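Local structure of Rho guanine nucleotide exchange factor 12 (Homo sapiens, 1TXD) at residues L224-Q228 with D251-M257; L294-C298 with F313-I317. The protein acts as a guanine nucleotide exchange factor for the GTPase RhoA, the piece described here being its catalytic DH domain with the adjoining PH domain. The protein carries 1 engineered substitution. One frame throughout, in Å; residues are numbered along the deposited sequence.

Contact 1 is the joint between domains: the last turns of helix 191-230, which leads out of the helical DH bundle, bed against the 251-257 loop at the start of the PH domain. Contact 2 lies wholly within the PH domain, farther from the chain's centre, where 294-298 and 313-317 flank an unmodelled loop. Both are partly buried. Contact 1 is larger, with two leucines and a methionine buried beside one side-chain-to-backbone hydrogen bond; contact 2 is more at the surface, with only Leu296 and Pro315 buried among its touching residues and no clear hydrogen bond across it. The two touch where Tyr227 packs on Leu294, CD1 to CD1 4.1 Å.

Contact 1. Residues L224-Q228 with D251-M257; sequences LEDYQ and DLTKRKM
Leu224 is the main bump on the helix, and the 251-257 loop wraps around it. Its branches part: CD1 pushes into the bend of the loop, 3.3 Å from Arg255 O, while CD2 fits between Leu252 CB and the methyl end of Met257. The CD2 to Met257 CE distance, 3.4 Å, is tighter than usual for two carbons. Met257 reaches this place with CG anti to its backbone N (chi1 167°) and a bend at chi3 that turns CE against both Leu224 and Tyr227. There the methyl lies at the ring edge, 3.7 Å from Tyr227 CD2, and SD is also edge-on, a Met-aromatic contact. On the other side of Leu224, Leu252 sends CD1 back against the helix, 3.9 Å from Tyr227 CB.

One turn along, Gln228 bends at chi2 (62°) and lays its amide across the start of the loop. OE1 accepts from Leu252 N at 3.2 Å, with the donor well above the carbonyl plane; NE2 hydrogen-bonds to the backbone O of Leu250. The amide lies over the Asp251 carboxylate, the planes parallel to within 3° and offset, with NE2 3.5 Å from Asp251 OD1. Nearer the helix, Thr253 CG2 abuts the aliphatic stem, 3.6 Å from Gln228 CB. With an alanine here, Leu252 N and Leu250 O would probably lose their side-chain partner and the Asp251 carboxylate its amide cover. The loop also braces itself: Arg255 NH1 and Lys254 N bond to Asp251 O from opposite faces, and Arg255 NE pairs with Asp282.

Met257, the first residue of strand 257-266, also packs on Leu278 and Leu280 of strand 275-280, which ties the helix to the start of the PH sheet at the DH-PH junction of Rho exchange factors.

Contact 2. Residues L294-C298 with F313-I317; sequences LVLRC and FSPVI
Pro315 meets the 294-298 segment with one side of its ring, and Leu296 and the backbone of Arg297 receive it. Around that ring, CB comes first: it lies 3.3 Å from Arg297 O and also near Leu296 CD1. CG, the outermost atom, projects farthest, approaching Arg297 O to 3.2 Å and Leu296 CD1 to 3.7 Å, so it sits between a carbonyl oxygen and a methyl. CD, which closes the ring onto the backbone N, faces the sulfur of Cys298 at 3.9 Å. The proline therefore touches three successive residues, passing from leucine through a peptide oxygen to cysteine.

Leu296 crosses the ring at about a right angle. With CG anti to the backbone N, chi1 (-162°) carries CG toward Pro315, and the turn at chi2 (71°) sets CD1 against Pro315 and 4.2 Å from Val316 CG2. The same leucine packs on Leu287 of strand 283-290 and on Leu250, and Val316 also rests on Leu250, making this the buried end of the contact.

The other end is exposed. Here Cys298 SG, turned anti to its own carbonyl carbon, comes to 3.3 Å from Phe313 O, while the Phe313 ring leads away from the contact. Ser314 faces away as well; its OG donates to Val316 O at 3.1 Å across a short turn of backbone, and its own carbonyl O is taken by the hydroxyl of Tyr347.

The touching parts, 296-298 and 313-316, run nearly antiparallel (161°), yet no clear backbone hydrogen bond joins them; side chains pack on each other and on backbone oxygens. Pro315 and Ile317 bond instead to strand 283-290, the central neighbour of both strands 293-295 and 316-318. This is the mouth of a loop between successive strands of the PH-domain beta sandwich, its middle not modelled, consistent with mobility.

Contact 1. Residues L224-Q228 with D251-M257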
ATOM      1  N   LEU A 224      11.770  -2.594   4.889  1.00 33.91           N
ATOM      2  CA  LEU A 224      12.896  -3.510   4.982  1.00 35.62           C
ATOM      3  C   LEU A 224      13.863  -3.372   3.873  1.00 35.11           C
ATOM      4  O   LEU A 224      15.067  -3.355   4.106  1.00 35.92           O
ATOM      5  CB  LEU A 224      12.391  -4.954   5.010  1.00 38.12           C
ATOM      6  CG  LEU A 224      12.110  -5.505   6.402  1.00 40.86           C
ATOM      7  CD1 LEU A 224      11.723  -6.974   6.270  1.00 43.47           C
ATOM      8  CD2 LEU A 224      13.330  -5.350   7.290  1.00 41.78           C
ATOM      9  N   GLU A 225      13.357  -3.262   2.642  1.00 35.06           N
ATOM     10  CA  GLU A 225      14.239  -3.209   1.467  1.00 33.70           C
ATOM     11  C   GLU A 225      15.149  -1.979   1.552  1.00 32.54           C
ATOM     12  O   GLU A 225      16.303  -1.960   1.092  1.00 33.72           O
ATOM     13  CB  GLU A 225      13.354  -3.138   0.213  1.00 35.30           C
ATOM     14  CG  GLU A 225      14.075  -3.304  -1.076  1.00 36.58           C
ATOM     15  CD  GLU A 225      13.084  -3.439  -2.230  1.00 39.49           C
ATOM     16  OE1 GLU A 225      12.411  -4.484  -2.307  1.00 37.83           O
ATOM     17  OE2 GLU A 225      12.978  -2.500  -3.040  1.00 41.23           O
ATOM     18  N   ASP A 226      14.567  -0.931   2.117  1.00 33.83           N
ATOM     19  CA  ASP A 226      15.252   0.317   2.447  1.00 34.48           C
ATOM     20  C   ASP A 226      16.267   0.077   3.557  1.00 32.94           C
ATOM     21  O   ASP A 226      17.406   0.519   3.466  1.00 32.90           O
ATOM     22  CB  ASP A 226      14.234   1.371   2.935  1.00 34.42           C
ATOM     23  CG  ASP A 226      14.845   2.768   3.020  1.00 36.68           C
ATOM     24  OD1 ASP A 226      15.296   3.294   1.962  1.00 38.76           O
ATOM     25  OD2 ASP A 226      14.918   3.389   4.106  1.00 44.42           O
ATOM     26  N   TYR A 227      15.846  -0.610   4.622  1.00 33.00           N
ATOM     27  CA  TYR A 227      16.778  -0.903   5.703  1.00 32.76           C
ATOM     28  C   TYR A 227      17.903  -1.768   5.146  1.00 34.26           C
ATOM     29  O   TYR A 227      19.071  -1.472   5.362  1.00 34.95           O
ATOM     30  CB  TYR A 227      16.051  -1.586   6.845  1.00 31.13           C
ATOM     31  CG  TYR A 227      15.037  -0.721   7.544  1.00 30.48           C
ATOM     32  CD1 TYR A 227      15.004   0.671   7.394  1.00 32.35           C
ATOM     33  CD2 TYR A 227      14.139  -1.288   8.397  1.00 34.20           C
ATOM     34  CE1 TYR A 227      14.042   1.454   8.055  1.00 32.23           C
ATOM     35  CE2 TYR A 227      13.203  -0.529   9.071  1.00 35.14           C
ATOM     36  CZ  TYR A 227      13.157   0.838   8.910  1.00 35.47           C
ATOM     37  OH  TYR A 227      12.193   1.541   9.629  1.00 38.72           O
ATOM     38  N   GLN A 228      17.560  -2.790   4.363  1.00 37.39           N
ATOM     39  CA  GLN A 228      18.572  -3.688   3.783  1.00 39.48           C
ATOM     40  C   GLN A 228      19.568  -2.959   2.912  1.00 41.02           C
ATOM     41  O   GLN A 228      20.715  -3.406   2.756  1.00 40.41           O
ATOM     42  CB  GLN A 228      17.928  -4.822   2.959  1.00 39.84           C
ATOM     43  CG  GLN A 228      18.935  -5.855   2.327  1.00 40.22           C
ATOM     44  CD  GLN A 228      19.774  -6.625   3.376  1.00 41.66           C
ATOM     45  OE1 GLN A 228      19.628  -6.418   4.580  1.00 41.88           O
ATOM     46  NE2 GLN A 228      20.650  -7.501   2.906  1.00 41.36           N
ATOM     47  N   ASP A 251      20.719 -10.812   5.076  1.00 47.51           N
ATOM     48  CA  ASP A 251      19.668 -10.317   4.214  1.00 46.31           C
ATOM     49  C   ASP A 251      18.340 -10.222   4.958  1.00 45.99           C
ATOM     50  O   ASP A 251      17.592 -11.200   5.032  1.00 45.80           O
ATOM     51  CB  ASP A 251      19.528 -11.220   2.993  1.00 45.85           C
ATOM     52  CG  ASP A 251      18.780 -10.541   1.861  1.00 45.29           C
ATOM     53  OD1 ASP A 251      17.968  -9.639   2.171  1.00 40.52           O
ATOM     54  OD2 ASP A 251      18.958 -10.827   0.649  1.00 42.88           O
ATOM     55  N   LEU A 252      18.055  -9.030   5.481  1.00 45.37           N
ATOM     56  CA  LEU A 252      16.781  -8.735   6.146  1.00 46.06           C
ATOM     57  C   LEU A 252      15.562  -9.118   5.297  1.00 45.79           C
ATOM     58  O   LEU A 252      14.579  -9.627   5.829  1.00 45.04           O
ATOM     59  CB  LEU A 252      16.693  -7.245   6.542  1.00 46.56           C
ATOM     60  CG  LEU A 252      17.915  -6.557   7.191  1.00 47.52           C
ATOM     61  CD1 LEU A 252      17.725  -5.032   7.340  1.00 47.48           C
ATOM     62  CD2 LEU A 252      18.239  -7.188   8.537  1.00 48.13           C
ATOM     63  N   THR A 253      15.645  -8.911   3.978  1.00 45.84           N
ATOM     64  CA  THR A 253      14.486  -9.078   3.086  1.00 46.54           C
ATOM     65  C   THR A 253      13.968 -10.512   2.952  1.00 47.70           C
ATOM     66  O   THR A 253      12.851 -10.724   2.469  1.00 47.06           O
ATOM     67  CB  THR A 253      14.783  -8.503   1.661  1.00 46.31           C
ATOM     68  OG1 THR A 253      15.790  -9.281   1.006  1.00 45.15           O
ATOM     69  CG2 THR A 253      15.388  -7.092   1.729  1.00 45.98           C
ATOM     70  N   LYS A 254      14.762 -11.498   3.371  1.00 49.36           N
ATOM     71  CA  LYS A 254      14.338 -12.903   3.268  1.00 50.83           C
ATOM     72  C   LYS A 254      13.545 -13.372   4.493  1.00 51.18           C
ATOM     73  O   LYS A 254      13.294 -14.563   4.660  1.00 51.37           O
ATOM     74  CB  LYS A 254      15.535 -13.827   2.977  1.00 51.41           C
ATOM     75  CG  LYS A 254      15.894 -13.942   1.489  1.00 52.37           C
ATOM     76  CD  LYS A 254      14.894 -14.813   0.685  1.00 53.08           C
ATOM     77  CE  LYS A 254      13.864 -13.990  -0.101  1.00 52.88           C
ATOM     78  NZ  LYS A 254      14.474 -12.875  -0.861  1.00 52.76           N
ATOM     79  N   ARG A 255      13.149 -12.424   5.333  1.00 51.69           N
ATOM     80  CA  ARG A 255      12.169 -12.665   6.381  1.00 52.63           C
ATOM     81  C   ARG A 255      11.331 -11.410   6.600  1.00 52.72           C
ATOM     82  O   ARG A 255      11.780 -10.301   6.329  1.00 51.58           O
ATOM     83  CB  ARG A 255      12.875 -13.067   7.684  1.00 53.58           C
ATOM     84  CG  ARG A 255      13.770 -11.982   8.315  1.00 54.38           C
ATOM     85  CD  ARG A 255      15.241 -12.074   7.917  1.00 55.83           C
ATOM     86  NE  ARG A 255      15.918 -13.154   8.632  1.00 57.12           N
ATOM     87  CZ  ARG A 255      17.178 -13.522   8.437  1.00 57.53           C
ATOM     88  NH1 ARG A 255      17.931 -12.923   7.522  1.00 57.49           N
ATOM     89  NH2 ARG A 255      17.680 -14.515   9.156  1.00 58.17           N
ATOM     90  N   LYS A 256      10.123 -11.580   7.115  1.00 54.09           N
ATOM     91  CA  LYS A 256       9.244 -10.438   7.346  1.00 55.46           C
ATOM     92  C   LYS A 256       9.569  -9.764   8.675  1.00 55.89           C
ATOM     93  O   LYS A 256       9.957 -10.437   9.626  1.00 55.30           O
ATOM     94  CB  LYS A 256       7.773 -10.864   7.278  1.00 56.18           C
ATOM     95  CG  LYS A 256       7.286 -11.097   5.835  1.00 56.72           C
ATOM     96  CD  LYS A 256       5.764 -11.244   5.743  1.00 57.28           C
ATOM     97  CE  LYS A 256       5.224 -10.618   4.468  1.00 57.65           C
ATOM     98  NZ  LYS A 256       3.797 -10.967   4.218  1.00 57.47           N
ATOM     99  N   MET A 257       9.438  -8.434   8.710  1.00 56.59           N
ATOM    100  CA  MET A 257       9.616  -7.630   9.929  1.00 56.98           C
ATOM    101  C   MET A 257       8.318  -7.569  10.711  1.00 57.45           C
ATOM    102  O   MET A 257       7.249  -7.373  10.134  1.00 57.30           O
ATOM    103  CB  MET A 257      10.077  -6.207   9.574  1.00 57.73           C
ATOM    104  CG  MET A 257      10.024  -5.137  10.701  1.00 58.18           C
ATOM    105  SD  MET A 257      10.800  -3.543  10.124  1.00 60.56           S
ATOM    106  CE  MET A 257      12.424  -3.957  10.257  1.00 60.95           C
TER

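Contact 2. Residues L294-C298 with F313-I317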
ATOM      1  N   LEU A 294      23.043   2.127   8.644  1.00 53.85           N
ATOM      2  CA  LEU A 294      22.564   1.295   9.736  1.00 53.34           C
ATOM      3  C   LEU A 294      23.602   0.202   9.938  1.00 52.90           C
ATOM      4  O   LEU A 294      23.691  -0.727   9.132  1.00 51.94           O
ATOM      5  CB  LEU A 294      21.214   0.652   9.395  1.00 53.19           C
ATOM      6  CG  LEU A 294      19.995   1.565   9.277  1.00 53.25           C
ATOM      7  CD1 LEU A 294      18.779   0.724   8.887  1.00 53.09           C
ATOM      8  CD2 LEU A 294      19.739   2.360  10.562  1.00 52.81           C
ATOM      9  N   VAL A 295      24.369   0.300  11.025  1.00 52.73           N
ATOM     10  CA  VAL A 295      25.597  -0.482  11.165  1.00 52.04           C
ATOM     11  C   VAL A 295      25.377  -1.810  11.885  1.00 51.31           C
ATOM     12  O   VAL A 295      24.723  -1.867  12.920  1.00 50.77           O
ATOM     13  CB  VAL A 295      26.707   0.312  11.880  1.00 52.25           C
ATOM     14  CG1 VAL A 295      28.074  -0.187  11.431  1.00 52.49           C
ATOM     15  CG2 VAL A 295      26.578   1.813  11.612  1.00 52.25           C
ATOM     16  N   LEU A 296      25.914  -2.875  11.294  1.00 51.14           N
ATOM     17  CA  LEU A 296      25.959  -4.194  11.902  1.00 51.77           C
ATOM     18  C   LEU A 296      27.389  -4.448  12.410  1.00 52.55           C
ATOM     19  O   LEU A 296      28.287  -4.754  11.617  1.00 52.31           O
ATOM     20  CB  LEU A 296      25.554  -5.256  10.879  1.00 51.57           C
ATOM     21  CG  LEU A 296      25.147  -6.623  11.444  1.00 52.13           C
ATOM     22  CD1 LEU A 296      23.793  -6.553  12.144  1.00 52.24           C
ATOM     23  CD2 LEU A 296      25.137  -7.691  10.349  1.00 51.94           C
ATOM     24  N   ARG A 297      27.588  -4.296  13.725  1.00 52.95           N
ATOM     25  CA  ARG A 297      28.901  -4.469  14.371  1.00 53.31           C
ATOM     26  C   ARG A 297      28.786  -4.895  15.852  1.00 53.50           C
ATOM     27  O   ARG A 297      27.687  -5.160  16.345  1.00 52.93           O
ATOM     28  CB  ARG A 297      29.721  -3.177  14.239  1.00 53.44           C
ATOM     29  CG  ARG A 297      29.065  -1.946  14.851  1.00 53.52           C
ATOM     30  CD  ARG A 297      30.041  -0.829  15.161  1.00 53.70           C
ATOM     31  NE  ARG A 297      30.314  -0.725  16.593  1.00 54.26           N
ATOM     32  CZ  ARG A 297      31.341  -0.069  17.126  1.00 54.03           C
ATOM     33  NH1 ARG A 297      32.221   0.567  16.357  1.00 54.26           N
ATOM     34  NH2 ARG A 297      31.485  -0.043  18.446  1.00 53.72           N
ATOM     35  N   CYS A 298      29.921  -4.970  16.556  1.00 54.33           N
ATOM     36  CA  CYS A 298      29.940  -5.376  17.974  1.00 54.47           C
ATOM     37  C   CYS A 298      30.500  -4.287  18.892  1.00 54.20           C
ATOM     38  O   CYS A 298      30.762  -3.162  18.462  1.00 53.64           O
ATOM     39  CB  CYS A 298      30.749  -6.668  18.141  1.00 54.70           C
ATOM     40  SG  CYS A 298      30.299  -7.991  16.979  1.00 55.49           S
ATOM     41  N   PHE A 313      30.246 -10.353  21.244  1.00 53.82           N
ATOM     42  CA  PHE A 313      28.785 -10.152  21.346  1.00 53.88           C
ATOM     43  C   PHE A 313      28.143  -9.834  19.977  1.00 53.20           C
ATOM     44  O   PHE A 313      28.316  -8.729  19.453  1.00 52.64           O
ATOM     45  CB  PHE A 313      28.456  -8.992  22.304  1.00 54.34           C
ATOM     46  CG  PHE A 313      28.759  -9.271  23.764  1.00 56.28           C
ATOM     47  CD1 PHE A 313      27.723  -9.486  24.676  1.00 56.84           C
ATOM     48  CD2 PHE A 313      30.075  -9.277  24.237  1.00 56.87           C
ATOM     49  CE1 PHE A 313      27.996  -9.726  26.018  1.00 56.98           C
ATOM     50  CE2 PHE A 313      30.357  -9.516  25.584  1.00 57.29           C
ATOM     51  CZ  PHE A 313      29.317  -9.741  26.474  1.00 57.42           C
ATOM     52  N   SER A 314      27.380 -10.779  19.425  1.00 52.37           N
ATOM     53  CA  SER A 314      26.756 -10.609  18.106  1.00 51.84           C
ATOM     54  C   SER A 314      25.611  -9.582  18.117  1.00 51.57           C
ATOM     55  O   SER A 314      24.804  -9.564  19.049  1.00 51.19           O
ATOM     56  CB  SER A 314      26.224 -11.954  17.593  1.00 51.75           C
ATOM     57  OG  SER A 314      25.905 -11.903  16.211  1.00 51.12           O
ATOM     58  N   PRO A 315      25.531  -8.734  17.085  1.00 51.54           N
ATOM     59  CA  PRO A 315      24.374  -7.833  16.908  1.00 51.16           C
ATOM     60  C   PRO A 315      23.145  -8.543  16.340  1.00 50.04           C
ATOM     61  O   PRO A 315      22.081  -7.954  16.341  1.00 49.77           O
ATOM     62  CB  PRO A 315      24.888  -6.790  15.914  1.00 51.33           C
ATOM     63  CG  PRO A 315      25.881  -7.528  15.099  1.00 51.49           C
ATOM     64  CD  PRO A 315      26.518  -8.564  16.003  1.00 51.41           C
ATOM     65  N   VAL A 316      23.309  -9.771  15.855  1.00 50.15           N
ATOM     66  CA  VAL A 316      22.194 -10.627  15.462  1.00 50.93           C
ATOM     67  C   VAL A 316      21.996 -11.699  16.523  1.00 51.49           C
ATOM     68  O   VAL A 316      22.878 -12.536  16.743  1.00 51.00           O
ATOM     69  CB  VAL A 316      22.459 -11.316  14.089  1.00 50.92           C
ATOM     70  CG1 VAL A 316      21.640 -12.621  13.911  1.00 50.44           C
ATOM     71  CG2 VAL A 316      22.168 -10.349  12.959  1.00 51.30           C
ATOM     72  N   ILE A 317      20.822 -11.678  17.147  1.00 52.08           N
ATOM     73  CA  ILE A 317      20.450 -12.659  18.153  1.00 53.05           C
ATOM     74  C   ILE A 317      19.402 -13.622  17.600  1.00 53.30           C
ATOM     75  O   ILE A 317      18.277 -13.227  17.324  1.00 54.02           O
ATOM     76  CB  ILE A 317      19.886 -11.940  19.399  1.00 53.24           C
ATOM     77  CG1 ILE A 317      20.899 -10.935  19.954  1.00 53.50           C
ATOM     78  CG2 ILE A 317      19.484 -12.953  20.455  1.00 53.24           C
ATOM     79  CD1 ILE A 317      20.253  -9.721  20.616  1.00 54.27           C
TER